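PDB 2C4E: nucleoside kinase from Methanococcus jannaschii, which phosphorylates nucleosides, above all inosine, guanosine and cytidine, to their monophosphates, with ATP as preferred donor and magnesium or manganese as cofactor. Local coordinates for residues Q163-L174 / E189-F199. Sequence-based numbering, arbitrary orientation.
Sequences QDLPQYSKEMLL and EFERASNLLNF
K170 and L197 mark the nearest backbone approach of helix 170-174 to helix 189-197, whose axes come within 10.1 Å and cross at -113°, while the preceding 3-10 turn 163-167 runs beside the start of the second helix. At that turn L165 points toward the helix with CG anti to its N (chi1 -178°), which lays CD2 3.4 Å from E189 O and against the CG of R192. Farther along, R192 turns its guanidinium under the P166 ring, and CG of that proline lies 3.9 Å above the guanidinium plane, offset toward its rim. L173 points toward the other helix and sets CD2 3.9 Å from the CB of A193 and equally close to CD1 of L197. The other branch of L197, CD2, rests 3.7 Å from K170 O and near the N of L174, so this leucine spans the first turn of helix 170-174. A glycine in place of L197 would probably strip L173 CD2 and L174 CB of the methyls they pack on and open a gap where CD2 lies on the K170-L174 turn. K170 lies extended across the helix end, its CG 3.6 Å from L196 O, and L174 CD1 meets F199 CZ at 3.5 Å. S169 caps its own helix, with OG accepting from M172 N at 3.0 Å and 166°. Q163 belongs to the substrate site and packs on T30 of the second subunit. Beyond this, P141 of helix 141-151 meets Y168 and M172, Y204 of helix 201-205 backs A193 and L197, and the two helices flank strand 182-186 in sequence, as the successive beta-alpha units of the ribokinase fold.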
# COMPACT_ATOMS: atom_id res chain seq x y z
N GLN A 163 15.83 12.81 0.81
CA GLN A 163 15.85 11.48 1.44
C GLN A 163 16.77 10.49 0.72
O GLN A 163 17.03 9.40 1.24
CB GLN A 163 14.44 10.91 1.54
CG GLN A 163 13.49 11.72 2.43
CD GLN A 163 13.73 11.51 3.92
OE1 GLN A 163 14.69 10.84 4.33
NE2 GLN A 163 12.87 12.10 4.74
N ASP A 164 17.26 10.86 -0.47
CA ASP A 164 18.27 10.08 -1.17
C ASP A 164 19.66 10.23 -0.55
O ASP A 164 20.56 9.51 -0.92
CB ASP A 164 18.41 10.53 -2.64
CG ASP A 164 17.24 10.11 -3.52
OD1 ASP A 164 16.30 9.43 -3.04
OD2 ASP A 164 17.21 10.43 -4.73
N LEU A 165 19.84 11.19 0.37
CA LEU A 165 21.19 11.52 0.86
C LEU A 165 22.06 10.33 1.30
O LEU A 165 23.23 10.27 0.94
CB LEU A 165 21.14 12.60 1.97
CG LEU A 165 22.52 13.04 2.49
CD1 LEU A 165 23.31 13.77 1.41
CD2 LEU A 165 22.41 13.91 3.75
N PRO A 166 21.51 9.38 2.07
CA PRO A 166 22.26 8.18 2.47
C PRO A 166 22.90 7.36 1.33
O PRO A 166 23.89 6.66 1.58
CB PRO A 166 21.22 7.35 3.22
CG PRO A 166 20.23 8.36 3.74
CD PRO A 166 20.15 9.38 2.64
N GLN A 167 22.34 7.43 0.12
CA GLN A 167 22.85 6.69 -1.04
C GLN A 167 24.11 7.26 -1.67
O GLN A 167 24.74 6.61 -2.51
CB GLN A 167 21.77 6.60 -2.12
CG GLN A 167 20.55 5.81 -1.69
CD GLN A 167 19.47 5.81 -2.74
OE1 GLN A 167 19.73 5.48 -3.90
NE2 GLN A 167 18.26 6.17 -2.35
N TYR A 168 24.46 8.48 -1.30
CA TYR A 168 25.65 9.14 -1.82
C TYR A 168 26.85 8.88 -0.92
O TYR A 168 26.81 9.21 0.27
CB TYR A 168 25.42 10.65 -1.92
CG TYR A 168 24.43 11.08 -2.98
CD1 TYR A 168 23.06 10.98 -2.77
CD2 TYR A 168 24.87 11.58 -4.21
CE1 TYR A 168 22.15 11.37 -3.73
CE2 TYR A 168 23.96 11.98 -5.20
CZ TYR A 168 22.60 11.88 -4.95
OH TYR A 168 21.70 12.26 -5.91
N SER A 169 27.91 8.32 -1.50
CA SER A 169 29.19 8.22 -0.84
C SER A 169 29.79 9.59 -0.71
O SER A 169 29.38 10.52 -1.43
CB SER A 169 30.15 7.36 -1.67
OG SER A 169 30.44 8.03 -2.90
N LYS A 170 30.79 9.72 0.15
CA LYS A 170 31.56 10.96 0.23
C LYS A 170 31.93 11.46 -1.18
O LYS A 170 31.78 12.64 -1.50
CB LYS A 170 32.82 10.74 1.07
CG LYS A 170 33.54 12.01 1.45
CD LYS A 170 34.80 11.71 2.26
CE LYS A 170 35.64 12.97 2.46
NZ LYS A 170 36.82 12.72 3.34
N GLU A 171 32.38 10.54 -2.02
CA GLU A 171 32.93 10.88 -3.35
C GLU A 171 31.87 11.35 -4.34
O GLU A 171 32.05 12.33 -5.08
CB GLU A 171 33.70 9.67 -3.90
CG GLU A 171 34.99 9.34 -3.15
CD GLU A 171 34.78 8.52 -1.87
OE1 GLU A 171 33.79 7.76 -1.78
OE2 GLU A 171 35.62 8.64 -0.96
N MET A 172 30.75 10.64 -4.36
CA MET A 172 29.66 10.96 -5.24
C MET A 172 28.94 12.25 -4.84
O MET A 172 28.48 13.01 -5.68
CB MET A 172 28.65 9.83 -5.23
CG MET A 172 27.61 9.99 -6.31
SD MET A 172 26.40 8.70 -6.21
CE MET A 172 25.42 9.06 -7.68
N LEU A 173 28.81 12.47 -3.54
CA LEU A 173 28.20 13.70 -3.05
C LEU A 173 29.05 14.91 -3.39
O LEU A 173 28.53 15.95 -3.79
CB LEU A 173 27.96 13.64 -1.54
CG LEU A 173 27.14 14.78 -0.95
CD1 LEU A 173 25.77 14.86 -1.63
CD2 LEU A 173 27.00 14.59 0.58
N LEU A 174 30.36 14.76 -3.26
CA LEU A 174 31.28 15.83 -3.59
C LEU A 174 31.15 16.12 -5.08
O LEU A 174 31.04 17.26 -5.48
CB LEU A 174 32.72 15.43 -3.24
CG LEU A 174 33.80 16.47 -3.49
CD1 LEU A 174 33.54 17.74 -2.69
CD2 LEU A 174 35.18 15.87 -3.13
N GLU A 189 19.93 16.99 7.22
CA GLU A 189 20.62 16.45 6.09
C GLU A 189 21.91 17.26 5.89
O GLU A 189 22.96 16.69 5.62
CB GLU A 189 19.63 16.42 4.89
CG GLU A 189 18.19 16.20 5.43
CD GLU A 189 17.28 15.36 4.57
OE1 GLU A 189 16.84 15.85 3.50
OE2 GLU A 189 16.95 14.24 5.03
N PHE A 190 21.85 18.56 6.14
CA PHE A 190 23.03 19.42 6.05
C PHE A 190 24.10 18.96 7.09
O PHE A 190 25.29 18.86 6.76
CB PHE A 190 22.63 20.87 6.29
CG PHE A 190 23.81 21.81 6.39
CD1 PHE A 190 24.54 22.12 5.26
CD2 PHE A 190 24.17 22.37 7.61
CE1 PHE A 190 25.63 22.99 5.34
CE2 PHE A 190 25.27 23.23 7.70
CZ PHE A 190 25.98 23.53 6.55
N GLU A 191 23.67 18.67 8.31
CA GLU A 191 24.61 18.26 9.34
C GLU A 191 25.22 16.92 8.90
O GLU A 191 26.41 16.70 9.07
CB GLU A 191 23.97 18.23 10.77
CG GLU A 191 23.59 19.65 11.26
CD GLU A 191 22.95 19.74 12.66
OE1 GLU A 191 22.57 18.72 13.28
OE2 GLU A 191 22.81 20.88 13.19
N ARG A 192 24.42 16.05 8.28
CA ARG A 192 24.89 14.71 7.93
C ARG A 192 25.88 14.80 6.78
O ARG A 192 26.93 14.14 6.79
CB ARG A 192 23.73 13.80 7.56
CG ARG A 192 24.11 12.52 6.81
CD ARG A 192 23.25 11.32 7.16
NE ARG A 192 23.71 10.10 6.50
CZ ARG A 192 23.16 8.90 6.63
NH1 ARG A 192 22.11 8.72 7.43
NH2 ARG A 192 23.66 7.87 5.97
N ALA A 193 25.54 15.62 5.80
CA ALA A 193 26.37 15.86 4.63
C ALA A 193 27.68 16.49 5.04
O ALA A 193 28.73 16.11 4.54
CB ALA A 193 25.66 16.74 3.61
N SER A 194 27.62 17.43 5.99
CA SER A 194 28.80 18.18 6.41
C SER A 194 29.76 17.29 7.18
O SER A 194 30.98 17.38 7.01
CB SER A 194 28.41 19.40 7.25
OG SER A 194 27.57 20.28 6.51
N ASN A 195 29.21 16.42 8.02
CA ASN A 195 30.01 15.43 8.74
C ASN A 195 30.65 14.45 7.76
O ASN A 195 31.83 14.13 7.87
CB ASN A 195 29.13 14.70 9.79
CG ASN A 195 29.93 13.75 10.68
OD1 ASN A 195 29.66 12.55 10.70
ND2 ASN A 195 30.87 14.29 11.44
N LEU A 196 29.90 14.00 6.76
CA LEU A 196 30.43 13.07 5.77
C LEU A 196 31.57 13.69 4.94
O LEU A 196 32.60 13.05 4.72
CB LEU A 196 29.32 12.55 4.86
CG LEU A 196 29.72 11.56 3.77
CD1 LEU A 196 30.21 10.24 4.35
CD2 LEU A 196 28.55 11.34 2.81
N LEU A 197 31.38 14.94 4.52
CA LEU A 197 32.35 15.64 3.66
C LEU A 197 33.50 16.32 4.42
O LEU A 197 34.47 16.75 3.81
CB LEU A 197 31.62 16.69 2.82
CG LEU A 197 30.54 16.20 1.85
CD1 LEU A 197 29.60 17.33 1.44
CD2 LEU A 197 31.16 15.59 0.61
N ASN A 198 33.40 16.38 5.75
CA ASN A 198 34.20 17.28 6.60
C ASN A 198 34.17 18.70 6.03
O ASN A 198 35.20 19.37 5.92
CB ASN A 198 35.64 16.78 6.82
CG ASN A 198 36.40 17.59 7.88
OD1 ASN A 198 35.83 18.05 8.88
ND2 ASN A 198 37.70 17.77 7.67
N PHE A 199 32.97 19.15 5.68
CA PHE A 199 32.76 20.50 5.16
C PHE A 199 32.21 21.44 6.21
O PHE A 199 31.31 21.08 6.97
CB PHE A 199 31.75 20.46 4.01
CG PHE A 199 32.36 20.26 2.64
CD1 PHE A 199 31.65 20.63 1.51
CD2 PHE A 199 33.62 19.69 2.47
CE1 PHE A 199 32.17 20.44 0.25
CE2 PHE A 199 34.14 19.51 1.19
CZ PHE A 199 33.41 19.90 0.09